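Local coordinates for protein N-acetylglucosamine 2-epimerase (Xylella fastidiosa, PDB 3GT5) that probably acts as a sugar epimerase or isomerase of the N-acylglucosamine 2-epimerase family, with its substrate not established, at residues Asn60-Tyr65 with Asp75-Gly80; Glu139-Leu144 with Glu180-Ala185. All coordinates share one frame; numbering follows the deposited sequence.

Contact 1 of 2, residues Asn60-Tyr65 with Asp75-Gly80; sequences NYAMAY and DAVHHG
With CG set opposite its own carbonyl carbon (chi1 -84°), the ring of Y61 is swung off helix 51-68 to lie against A76, while in V77 CG1 takes the position anti to the backbone N, which sets CG2 anti to the carbonyl carbon and facing the peptide between Y61 and A62. A ring on one helix is thus laid over an alanine methyl on the next, in a nearly antiparallel pair. The methyl of A76 sits almost exactly over the middle of the tyrosine ring: CB of A76 lies 3.4 Å from the centroid of the Y61 ring, 7° off its normal, a face-on CH-pi contact. All around the ring the spacing is even, from 3.5 Å between Y61 CD1 and A76 CB to 3.8 Å between Y61 CZ and A76 CB. One residue on, V77 CG2 presses on the main chain, 3.3 Å from A62 N, and also meets the methyl of A62, with CG2 of V77 3.8 Å from CB of A62. The short segments 60-65 and 75-80 approach to 8.6 Å between axes, at 155°, consistent with the small A62 and A76 at the interface, and the CA atoms of Y61 and V77 come within 5.9 Å.

Beyond the pair, the hydroxyl of Y61 is hydrogen-bonded to H23, whose ring also meets the tyrosine ring steeply, and M19 of helix 8-22 packs against Y61 as well. The chemistry across the helix interface is therefore apolar, dispersion and CH-pi contact between buried groups, whereas the polar end of the tyrosine is satisfied by H23, which probably limits the ring's movement.

Contact 2 of 2, residues Glu139-Leu144 with Glu180-Ala185; sequences ETWCLL and EAMLAA
Two helices of the alpha-helical barrel, 133-147 and 172-189, meet here through long side chains, and their backbones stay well apart: the CA atoms of W141 and M182 are separated by 9.6 Å. W141 and M182 bridge that gap, crossing each other at about a right angle. The thioether of M182 comes to the indole at its benzo edge and in the plane of the ring, with SD of M182 5.1 Å from the centroid of the six-membered ring of W141 and 88° off its normal. This is a Met-aromatic contact of the edge type, in which the sulfur lies nearest CZ3 of W141, 3.9 Å from SD of M182. A bend at chi2 (-63°) turns the thioether toward the indole, and its terminal methyl approaches the same CE3-CZ3 side obliquely, CE of M182 being 3.7 Å from CE3 of W141. That methyl also reaches L144, one helical turn along from the tryptophan, where CD1 of L144 stands 4.3 Å from CE of M182.

Helix 192-211 completes the setting: R193 makes a cation-pi contact with the indole, the ring of Y194 meets that of W141 steeply, and Y194 and A198 touch M182. Y156 of strand 155-160 packs on both L144 and M182. The pairing of helices 133-147 and 172-189 is consistent with the (alpha/alpha)6 barrel of the N-acylglucosamine 2-epimerase family, a member of the six-hairpin clan.

From the N terminus, the chain first closes contact 1, a short helical hairpin in which helix 51-68 turns directly back into helix 71-88. It then passes through strands 99-101 and 104-111 and helix 112-127 before contact 2 opens on helix 133-147. That second contact encloses a longer loop, since strands 149-150, 155-160 and 170-171 intervene before helix 172-189 comes back to it. The two are in series, neither nested nor crossed. Their centres lie about 19 Å apart and they do not touch, but E139 in helix 133-147 makes a salt bridge with R85 of helix 71-88, joining helices from both contacts within one helical barrel.

Contact 1 of 2, residues Asn60-Tyr65 with Asp75-Gly80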
# COMPACT_ATOMS: atom_id res chain seq x y z
N ASN A 60 8.41 6.77 2.27
CA ASN A 60 8.27 7.48 3.57
C ASN A 60 9.09 8.77 3.46
O ASN A 60 8.62 9.87 3.73
CB ASN A 60 8.93 6.71 4.73
CG ASN A 60 8.10 5.58 5.33
OD1 ASN A 60 7.07 5.15 4.79
ND2 ASN A 60 8.56 5.11 6.54
N TYR A 61 10.34 8.60 3.09
CA TYR A 61 11.25 9.74 3.17
C TYR A 61 11.05 10.70 2.02
O TYR A 61 11.18 11.93 2.21
CB TYR A 61 12.68 9.23 3.22
CG TYR A 61 13.20 8.81 4.59
CD1 TYR A 61 13.53 9.77 5.53
CD2 TYR A 61 13.42 7.47 4.90
CE1 TYR A 61 14.00 9.42 6.76
CE2 TYR A 61 13.93 7.10 6.12
CZ TYR A 61 14.21 8.10 7.06
OH TYR A 61 14.77 7.79 8.29
N ALA A 62 10.75 10.18 0.82
CA ALA A 62 10.45 11.06 -0.33
C ALA A 62 9.25 11.94 -0.09
O ALA A 62 9.32 13.12 -0.32
CB ALA A 62 10.30 10.28 -1.62
N MET A 63 8.13 11.36 0.38
CA MET A 63 6.93 12.13 0.60
C MET A 63 7.15 13.13 1.77
O MET A 63 6.68 14.27 1.71
CB MET A 63 5.74 11.19 0.84
CG MET A 63 5.44 10.29 -0.38
SD MET A 63 4.96 11.15 -1.93
CE MET A 63 3.42 11.78 -1.34
N ALA A 64 7.89 12.73 2.79
CA ALA A 64 8.27 13.66 3.87
C ALA A 64 9.16 14.81 3.40
O ALA A 64 8.94 15.95 3.79
CB ALA A 64 8.90 12.93 5.02
N TYR A 65 10.14 14.53 2.56
CA TYR A 65 10.96 15.60 1.98
C TYR A 65 10.11 16.58 1.17
O TYR A 65 10.28 17.80 1.31
CB TYR A 65 12.05 15.03 1.11
CG TYR A 65 12.79 16.11 0.35
CD1 TYR A 65 13.71 16.92 0.99
CD2 TYR A 65 12.58 16.27 -0.99
CE1 TYR A 65 14.42 17.89 0.28
CE2 TYR A 65 13.25 17.23 -1.71
CZ TYR A 65 14.15 18.04 -1.08
OH TYR A 65 14.80 18.96 -1.84
N ASP A 75 18.62 12.90 1.79
CA ASP A 75 19.75 11.98 1.93
C ASP A 75 19.33 10.52 2.13
O ASP A 75 19.98 9.59 1.58
CB ASP A 75 20.61 12.37 3.13
CG ASP A 75 21.34 13.67 2.93
OD1 ASP A 75 21.45 14.11 1.76
OD2 ASP A 75 21.84 14.24 3.94
N ALA A 76 18.26 10.33 2.91
CA ALA A 76 17.74 8.99 3.19
C ALA A 76 17.10 8.38 1.95
O ALA A 76 17.20 7.17 1.77
CB ALA A 76 16.73 8.99 4.36
N VAL A 77 16.45 9.18 1.11
CA VAL A 77 15.92 8.70 -0.20
C VAL A 77 17.06 8.11 -1.05
O VAL A 77 16.94 6.97 -1.57
CB VAL A 77 15.18 9.82 -1.00
CG1 VAL A 77 14.85 9.40 -2.47
CG2 VAL A 77 13.89 10.25 -0.30
N HIS A 78 18.17 8.86 -1.17
CA HIS A 78 19.37 8.34 -1.90
C HIS A 78 19.95 7.04 -1.31
O HIS A 78 20.21 6.07 -2.02
CB HIS A 78 20.48 9.44 -1.94
CG HIS A 78 20.24 10.51 -2.96
ND1 HIS A 78 19.28 11.49 -2.82
CD2 HIS A 78 20.84 10.76 -4.16
CE1 HIS A 78 19.31 12.30 -3.86
NE2 HIS A 78 20.25 11.88 -4.69
N HIS A 79 20.12 7.00 0.01
CA HIS A 79 20.58 5.83 0.71
C HIS A 79 19.68 4.62 0.43
O HIS A 79 20.17 3.52 0.16
CB HIS A 79 20.62 6.18 2.22
CG HIS A 79 21.09 5.08 3.11
ND1 HIS A 79 22.44 4.85 3.38
CD2 HIS A 79 20.41 4.22 3.90
CE1 HIS A 79 22.55 3.85 4.23
NE2 HIS A 79 21.32 3.46 4.58
N GLY A 80 18.35 4.82 0.54
CA GLY A 80 17.39 3.74 0.31
C GLY A 80 17.38 3.24 -1.11
O GLY A 80 17.29 2.03 -1.35

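Contact 2 of 2, residues Glu139-Leu144 with Glu180-Ala185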
# COMPACT_ATOMS: atom_id res chain seq x y z
N GLU A 139 13.21 1.09 -17.30
CA GLU A 139 13.79 -0.26 -17.19
C GLU A 139 12.81 -1.19 -16.51
O GLU A 139 12.66 -2.34 -16.94
CB GLU A 139 15.09 -0.17 -16.39
CG GLU A 139 15.81 -1.43 -15.84
CD GLU A 139 16.70 -1.02 -14.67
OE1 GLU A 139 16.22 -1.05 -13.49
OE2 GLU A 139 17.83 -0.52 -14.93
N THR A 140 12.12 -0.68 -15.47
CA THR A 140 11.14 -1.50 -14.72
C THR A 140 9.90 -1.76 -15.59
O THR A 140 9.41 -2.88 -15.64
CB THR A 140 10.76 -0.81 -13.41
OG1 THR A 140 11.95 -0.52 -12.67
CG2 THR A 140 9.82 -1.71 -12.55
N TRP A 141 9.44 -0.75 -16.31
CA TRP A 141 8.33 -0.93 -17.27
C TRP A 141 8.71 -2.05 -18.29
O TRP A 141 7.90 -2.96 -18.58
CB TRP A 141 8.04 0.39 -18.00
CG TRP A 141 7.05 0.27 -19.12
CD1 TRP A 141 7.33 -0.08 -20.42
CD2 TRP A 141 5.63 0.43 -19.06
NE1 TRP A 141 6.19 -0.11 -21.15
CE2 TRP A 141 5.14 0.21 -20.36
CE3 TRP A 141 4.73 0.81 -18.05
CZ2 TRP A 141 3.78 0.29 -20.66
CZ3 TRP A 141 3.40 0.90 -18.37
CH2 TRP A 141 2.93 0.66 -19.66
N CYS A 142 9.91 -1.97 -18.84
CA CYS A 142 10.33 -2.95 -19.85
C CYS A 142 10.37 -4.36 -19.29
O CYS A 142 9.89 -5.29 -19.94
CB CYS A 142 11.66 -2.58 -20.45
SG CYS A 142 11.48 -1.19 -21.54
N LEU A 143 10.88 -4.50 -18.06
CA LEU A 143 10.93 -5.79 -17.37
C LEU A 143 9.53 -6.37 -17.14
O LEU A 143 9.30 -7.57 -17.42
CB LEU A 143 11.65 -5.63 -16.02
CG LEU A 143 11.89 -6.97 -15.32
CD1 LEU A 143 13.12 -7.70 -15.87
CD2 LEU A 143 11.96 -6.73 -13.79
N LEU A 144 8.60 -5.52 -16.67
CA LEU A 144 7.19 -5.88 -16.50
C LEU A 144 6.56 -6.28 -17.83
O LEU A 144 5.82 -7.27 -17.91
CB LEU A 144 6.43 -4.72 -15.83
CG LEU A 144 6.78 -4.55 -14.35
CD1 LEU A 144 6.29 -3.16 -13.90
CD2 LEU A 144 6.12 -5.66 -13.55
N GLU A 180 -1.49 1.82 -8.24
CA GLU A 180 -0.93 2.86 -7.39
C GLU A 180 0.45 3.35 -7.88
O GLU A 180 0.68 4.59 -7.94
CB GLU A 180 -0.81 2.30 -5.97
CG GLU A 180 -0.07 3.16 -4.97
CD GLU A 180 0.31 2.35 -3.69
OE1 GLU A 180 0.15 1.08 -3.69
OE2 GLU A 180 0.77 2.94 -2.68
N ALA A 181 1.34 2.40 -8.23
CA ALA A 181 2.68 2.74 -8.71
C ALA A 181 2.63 3.43 -10.05
O ALA A 181 3.42 4.36 -10.28
CB ALA A 181 3.60 1.48 -8.82
N MET A 182 1.68 3.03 -10.91
CA MET A 182 1.55 3.65 -12.22
C MET A 182 1.04 5.08 -12.13
O MET A 182 1.50 5.95 -12.87
CB MET A 182 0.72 2.80 -13.18
CG MET A 182 1.41 1.52 -13.63
SD MET A 182 2.99 1.72 -14.58
CE MET A 182 3.44 -0.05 -14.69
N LEU A 183 0.13 5.34 -11.17
CA LEU A 183 -0.30 6.69 -10.88
C LEU A 183 0.86 7.56 -10.39
O LEU A 183 1.04 8.70 -10.86
CB LEU A 183 -1.45 6.70 -9.88
CG LEU A 183 -2.80 6.19 -10.37
CD1 LEU A 183 -3.77 5.86 -9.19
CD2 LEU A 183 -3.43 7.17 -11.37
N ALA A 184 1.66 7.04 -9.46
CA ALA A 184 2.86 7.75 -8.99
C ALA A 184 3.85 8.03 -10.14
O ALA A 184 4.44 9.12 -10.20
CB ALA A 184 3.54 6.96 -7.91
N ALA A 185 4.02 7.05 -11.04
CA ALA A 185 4.95 7.15 -12.18
C ALA A 185 4.48 8.28 -13.11
O ALA A 185 5.32 9.06 -13.64
CB ALA A 185 5.02 5.80 -12.92